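Local coordinates for beta subunit of a putative Aromatic-ring-hydroxylating dioxygenase (Novosphingobium aromaticivorans DSM 12444, PDB 3EBY), which probably serves as the beta subunit of an aromatic-ring-hydroxylating dioxygenase, the enzyme class that adds dioxygen to aromatic rings, at residues 18-23 / 132-137; 96-101 / 106-111. All blocks are in the same frame, centred on the assembly; numbering follows the deposited sequence. Where two conformers were deposited one is given.

Interaction 1: residues 18-23 / 132-137; sequences DFNAAY and DRFDLS
Phe-134 points the edge of its ring at a face of Phe-19, a T-shaped pair that joins helix 8-28 to strand 122-135 of the sheet. The ring centroids lie 5.2 Å apart and the planes stand at 82°. CE1 of Phe-134 sits 3.6 Å from CD1 of Phe-19, over the rim of that ring rather than its middle, and CZ of Phe-134 is 4.0 Å from the same CD1. Phe-19 carries its CG anti to the backbone N (chi1 179°), which swings the ring off the helix toward the strand. Leu-143 of strand 142-150 touches both rings, Leu-38 and Val-141 pack on Phe-19, and Ile-16, about one helical turn earlier, reaches Phe-134, so this is the close-packed, apolar side of the contact.

The other side is looser and polar. Asn-20 OD1 stands 4.3 Å from CZ of Phe-134, near the plane of that ring, and is hydrogen-bonded to Arg-146. Here the helix and strand are joined through a water, which accepts from Asn-20 ND2 at 3.0 Å and donates to Asp-132 OD2 at 2.8 Å. Asp-132 also forms a salt bridge through OD1 with Arg-146, so one arginine serves both the amide and the carboxylate. An alanine at Phe-19 is likely to open a gap beside Leu-143 and leave the edge of Phe-134 without the ring face it meets. In this cone-shaped fold of the NTF2 clan, the aromatic pair is thus one of the apolar contacts packing the helix on the sheet, while the buried polar groups beside it are satisfied by a water and a shared arginine.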
loop_
_atom_site.group_PDB
_atom_site.type_symbol
_atom_site.label_atom_id
_atom_site.label_comp_id
_atom_site.label_asym_id
_atom_site.label_seq_id
_atom_site.Cartn_x
_atom_site.Cartn_y
_atom_site.Cartn_z
ATOM N N ASP A 18 6.098 -8.052 8.308
ATOM C CA ASP A 18 6.243 -9.341 7.596
ATOM C C ASP A 18 4.976 -10.198 7.764
ATOM O O ASP A 18 4.429 -10.727 6.788
ATOM C CB ASP A 18 7.433 -10.133 8.151
ATOM C CG ASP A 18 8.777 -9.623 7.670
ATOM O OD1 ASP A 18 8.856 -8.810 6.738
ATOM O OD2 ASP A 18 9.790 -10.147 8.193
ATOM N N PHE A 19 4.479 -10.272 8.999
ATOM C CA PHE A 19 3.240 -10.986 9.289
ATOM C C PHE A 19 2.108 -10.469 8.383
ATOM O O PHE A 19 1.403 -11.256 7.737
ATOM C CB PHE A 19 2.849 -10.807 10.774
ATOM C CG PHE A 19 1.559 -11.493 11.150
ATOM C CD1 PHE A 19 0.339 -10.926 10.823
ATOM C CD2 PHE A 19 1.573 -12.765 11.729
ATOM C CE1 PHE A 19 -0.837 -11.548 11.113
ATOM C CE2 PHE A 19 0.374 -13.427 12.005
ATOM C CZ PHE A 19 -0.839 -12.809 11.684
ATOM N N ASN A 20 1.930 -9.144 8.320
ATOM C CA ASN A 20 0.818 -8.584 7.532
ATOM C C ASN A 20 0.962 -8.882 6.027
ATOM O O ASN A 20 -0.019 -9.226 5.375
ATOM C CB ASN A 20 0.655 -7.074 7.785
ATOM C CG ASN A 20 -0.061 -6.781 9.108
ATOM O OD1 ASN A 20 -0.703 -7.661 9.667
ATOM N ND2 ASN A 20 0.184 -5.591 9.681
ATOM N N ALA A 21 2.179 -8.780 5.503
ATOM C CA ALA A 21 2.424 -9.097 4.079
ATOM C C ALA A 21 2.004 -10.537 3.755
ATOM O O ALA A 21 1.263 -10.784 2.805
ATOM C CB ALA A 21 3.893 -8.849 3.715
ATOM N N ALA A 22 2.401 -11.478 4.616
ATOM C CA ALA A 22 2.114 -12.892 4.430
ATOM C C ALA A 22 0.642 -13.212 4.688
ATOM O O ALA A 22 0.084 -14.049 4.027
ATOM C CB ALA A 22 2.987 -13.723 5.346
ATOM N N TYR A 23 0.023 -12.461 5.603
ATOM C CA TYR A 23 -1.403 -12.618 5.918
ATOM C C TYR A 23 -2.245 -12.249 4.674
ATOM O O TYR A 23 -3.169 -12.977 4.266
ATOM C CB TYR A 23 -1.758 -11.715 7.117
ATOM C CG TYR A 23 -3.229 -11.718 7.535
ATOM C CD1 TYR A 23 -4.177 -10.945 6.859
ATOM C CD2 TYR A 23 -3.663 -12.472 8.620
ATOM C CE1 TYR A 23 -5.510 -10.956 7.241
ATOM C CE2 TYR A 23 -5.014 -12.477 9.002
ATOM C CZ TYR A 23 -5.922 -11.748 8.294
ATOM O OH TYR A 23 -7.249 -11.721 8.706
ATOM N N ASP A 132 -4.863 -4.595 16.300
ATOM C CA ASP A 132 -4.315 -5.895 16.647
ATOM C C ASP A 132 -3.644 -5.950 18.024
ATOM O O ASP A 132 -3.065 -4.952 18.509
ATOM C CB ASP A 132 -3.259 -6.311 15.610
ATOM C CG ASP A 132 -3.800 -6.388 14.209
ATOM O OD1 ASP A 132 -4.928 -6.902 14.023
ATOM O OD2 ASP A 132 -3.058 -5.980 13.270
ATOM N N ARG A 133 -3.680 -7.148 18.600
ATOM C CA ARG A 133 -2.816 -7.535 19.713
ATOM C C ARG A 133 -2.042 -8.766 19.271
ATOM O O ARG A 133 -2.643 -9.798 18.923
ATOM C CB ARG A 133 -3.631 -7.872 20.965
ATOM C CG ARG A 133 -4.473 -6.722 21.458
ATOM C CD ARG A 133 -5.024 -6.958 22.863
ATOM N NE ARG A 133 -6.120 -7.923 22.895
ATOM C CZ ARG A 133 -6.169 -9.006 23.675
ATOM N NH1 ARG A 133 -5.183 -9.280 24.538
ATOM N NH2 ARG A 133 -7.239 -9.800 23.629
ATOM N N PHE A 134 -0.731 -8.589 19.151
ATOM C CA PHE A 134 0.198 -9.634 18.752
ATOM C C PHE A 134 0.902 -10.265 19.962
ATOM O O PHE A 134 1.341 -9.568 20.886
ATOM C CB PHE A 134 1.272 -9.063 17.818
ATOM C CG PHE A 134 0.800 -8.805 16.441
ATOM C CD1 PHE A 134 0.841 -9.817 15.487
ATOM C CD2 PHE A 134 0.374 -7.549 16.062
ATOM C CE1 PHE A 134 0.407 -9.595 14.200
ATOM C CE2 PHE A 134 -0.030 -7.316 14.745
ATOM C CZ PHE A 134 -0.013 -8.361 13.827
ATOM N N ASP A 135 1.095 -11.570 19.881
ATOM C CA ASP A 135 1.895 -12.325 20.835
ATOM C C ASP A 135 3.237 -12.645 20.141
ATOM O O ASP A 135 3.269 -13.408 19.162
ATOM C CB ASP A 135 1.148 -13.608 21.182
ATOM C CG ASP A 135 1.922 -14.519 22.130
ATOM O OD1 ASP A 135 3.076 -14.191 22.506
ATOM O OD2 ASP A 135 1.321 -15.533 22.577
ATOM N N LEU A 136 4.313 -11.985 20.593
ATOM C CA LEU A 136 5.651 -12.157 20.008
ATOM C C LEU A 136 6.535 -13.037 20.896
ATOM O O LEU A 136 7.761 -13.002 20.769
ATOM C CB LEU A 136 6.351 -10.793 19.827
ATOM C CG LEU A 136 6.177 -10.086 18.488
ATOM C CD1 LEU A 136 4.768 -10.205 17.992
ATOM C CD2 LEU A 136 6.623 -8.604 18.579
ATOM N N SER A 137 5.916 -13.818 21.783
ATOM C CA SER A 137 6.654 -14.712 22.675
ATOM C C SER A 137 7.120 -15.942 21.911
ATOM O O SER A 137 6.610 -16.243 20.837
ATOM C CB SER A 137 5.766 -15.155 23.837
ATOM O OG SER A 137 4.828 -16.133 23.400
HETATM O O HOH W 1 -0.986 -4.490 12.224
#

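Interaction 2: residues 96-101 / 106-111; sequences VITGVE and SAEASY
A classic beta bulge interrupts the antiparallel hairpin of strands 87-101 and 104-116, where Thr-98 and Gly-99 together face Ser-106. Before the bulge the pairing is regular: Val-96 and Glu-108 form a hydrogen-bonded pair, with Val-96 N 2.8 Å from Glu-108 O and Glu-108 N 3.0 Å from Val-96 O. Ile-97 and Ala-107 follow as a non-hydrogen-bonded pair whose side chains share the face on which Ile-97 meets Gln-13 of helix 8-28. At the bulge, Thr-98 N reaches Ser-106 O at 3.0 Å from above the carbonyl plane, 45° out of it, and Ser-106 N returns a bond of 2.9 Å to Gly-99 O.

The hydroxyl of Thr-98 is tucked between its own backbone N and carbonyl carbon (chi1 59°). In one of the two modelled positions of Ser-106, OG lies 2.8 Å from Thr-98 OG1, a hydrogen bond in which either hydroxyl may donate; this link is therefore less certain than the backbone bonds. A water bridges the same OG1 to Glu-108 OE2, to which it donates at 2.7 Å. CG of Glu-108 lies 4.1 Å from Thr-98 CG2 as the two side chains cross at about a right angle, while OE1 forms a salt bridge with Lys-129 that ties Glu-108 to the neighbouring strand instead. Leu-25 of the third subunit packs on Val-96 and Glu-108. Backbone bonds thus hold the hairpin together across the extra residue; the water between Thr-98 and Glu-108 is a polar addition, joined perhaps by the hydroxyl link.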
loop_
_atom_site.group_PDB
_atom_site.type_symbol
_atom_site.label_atom_id
_atom_site.label_comp_id
_atom_site.label_asym_id
_atom_site.label_seq_id
_atom_site.Cartn_x
_atom_site.Cartn_y
_atom_site.Cartn_z
ATOM N N VAL A 96 1.539 0.739 12.600
ATOM C CA VAL A 96 1.893 1.640 13.699
ATOM C C VAL A 96 1.758 0.919 15.024
ATOM O O VAL A 96 0.658 0.458 15.400
ATOM C CB VAL A 96 0.989 2.915 13.705
ATOM C CG1 VAL A 96 1.385 3.853 14.845
ATOM C CG2 VAL A 96 1.062 3.650 12.337
ATOM N N ILE A 97 2.886 0.705 15.681
ATOM C CA ILE A 97 2.892 0.064 16.992
ATOM C C ILE A 97 2.384 1.071 18.031
ATOM O O ILE A 97 2.938 2.181 18.173
ATOM C CB ILE A 97 4.287 -0.450 17.350
ATOM C CG1 ILE A 97 4.676 -1.604 16.403
ATOM C CG2 ILE A 97 4.356 -0.910 18.839
ATOM C CD1 ILE A 97 6.131 -2.007 16.515
ATOM N N THR A 98 1.352 0.665 18.760
ATOM C CA THR A 98 0.654 1.534 19.691
ATOM C C THR A 98 0.894 1.206 21.162
ATOM O O THR A 98 0.474 1.964 22.029
ATOM C CB THR A 98 -0.865 1.505 19.437
ATOM O OG1 THR A 98 -1.365 0.163 19.585
ATOM C CG2 THR A 98 -1.192 2.035 18.035
ATOM N N GLY A 99 1.563 0.088 21.445
ATOM C CA GLY A 99 1.916 -0.255 22.817
ATOM C C GLY A 99 2.724 -1.526 22.891
ATOM O O GLY A 99 2.603 -2.419 22.035
ATOM N N VAL A 100 3.564 -1.610 23.911
ATOM C CA VAL A 100 4.408 -2.760 24.101
ATOM C C VAL A 100 4.428 -3.082 25.578
ATOM O O VAL A 100 4.666 -2.201 26.406
ATOM C CB VAL A 100 5.853 -2.494 23.592
ATOM C CG1 VAL A 100 6.773 -3.685 23.910
ATOM C CG2 VAL A 100 5.850 -2.165 22.086
ATOM N N GLU A 101 3.971 -4.277 25.912
ATOM C CA GLU A 101 4.091 -4.781 27.270
ATOM C C GLU A 101 4.826 -6.115 27.206
ATOM O O GLU A 101 4.225 -7.162 26.967
ATOM C CB GLU A 101 2.712 -4.926 27.901
ATOM C CG GLU A 101 2.001 -3.590 28.148
ATOM N N SER A 106 0.677 -4.227 20.728
ATOM C CA SER A 106 -0.514 -3.742 20.035
ATOM C C SER A 106 -0.082 -2.938 18.822
ATOM O O SER A 106 0.962 -2.279 18.838
ATOM C CB SER A 106 -1.385 -2.889 20.954
ATOM O OG SER A 106 -0.674 -1.782 21.473
ATOM N N ALA A 107 -0.837 -3.070 17.747
ATOM C CA ALA A 107 -0.548 -2.337 16.480
ATOM C C ALA A 107 -1.794 -2.125 15.670
ATOM O O ALA A 107 -2.794 -2.801 15.870
ATOM C CB ALA A 107 0.514 -3.068 15.638
ATOM N N GLU A 108 -1.703 -1.182 14.732
ATOM C CA GLU A 108 -2.787 -0.884 13.792
ATOM C C GLU A 108 -2.207 -0.677 12.407
ATOM O O GLU A 108 -1.097 -0.184 12.281
ATOM C CB GLU A 108 -3.557 0.358 14.235
ATOM C CG GLU A 108 -4.055 0.290 15.691
ATOM C CD GLU A 108 -4.944 1.453 16.112
ATOM O OE1 GLU A 108 -5.315 2.318 15.272
ATOM O OE2 GLU A 108 -5.244 1.505 17.322
ATOM N N ALA A 109 -2.950 -1.100 11.372
ATOM C CA ALA A 109 -2.515 -0.932 9.984
ATOM C C ALA A 109 -3.726 -0.768 9.078
ATOM O O ALA A 109 -4.708 -1.517 9.203
ATOM C CB ALA A 109 -1.670 -2.136 9.550
ATOM N N SER A 110 -3.684 0.234 8.196
ATOM C CA SER A 110 -4.727 0.435 7.211
ATOM C C SER A 110 -4.657 -0.654 6.169
ATOM O O SER A 110 -3.597 -1.196 5.911
ATOM C CB SER A 110 -4.603 1.802 6.515
ATOM O OG SER A 110 -4.890 2.832 7.449
ATOM N N TYR A 111 -5.805 -0.978 5.598
ATOM C CA TYR A 111 -5.899 -1.964 4.509
ATOM C C TYR A 111 -7.035 -1.644 3.538
ATOM O O TYR A 111 -8.027 -0.993 3.890
ATOM C CB TYR A 111 -6.097 -3.392 5.071
ATOM C CG TYR A 111 -7.503 -3.629 5.630
ATOM C CD1 TYR A 111 -8.584 -3.880 4.785
ATOM C CD2 TYR A 111 -7.759 -3.505 6.994
ATOM C CE1 TYR A 111 -9.876 -4.031 5.300
ATOM C CE2 TYR A 111 -9.084 -3.599 7.505
ATOM C CZ TYR A 111 -10.120 -3.854 6.649
ATOM O OH TYR A 111 -11.424 -3.910 7.121
HETATM O O HOH W 2 -4.133 -0.076 19.214
#

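How the interactions relate
Interaction 1 is a buried contact between helix and sheet, whereas interaction 2 is a surface pairing of two strands within that sheet. They meet where strands 122-135 and 104-116 lie side by side: Asp-132 N is 2.8 Å from Ala-107 O, a probable hydrogen bond, and Asn-20 packs on Ala-109. The hairpin falls within the part of the chain that runs between 18-23 and 132-137. Aromatic side chains dominate the first contact, backbone bonds the second, and each includes a water leading to a carboxylate. Asp-18, beside interaction 1, forms a salt bridge with Arg-94 of the second subunit, while Ser-110, beside interaction 2, is hydrogen-bonded to Arg-89 of the third.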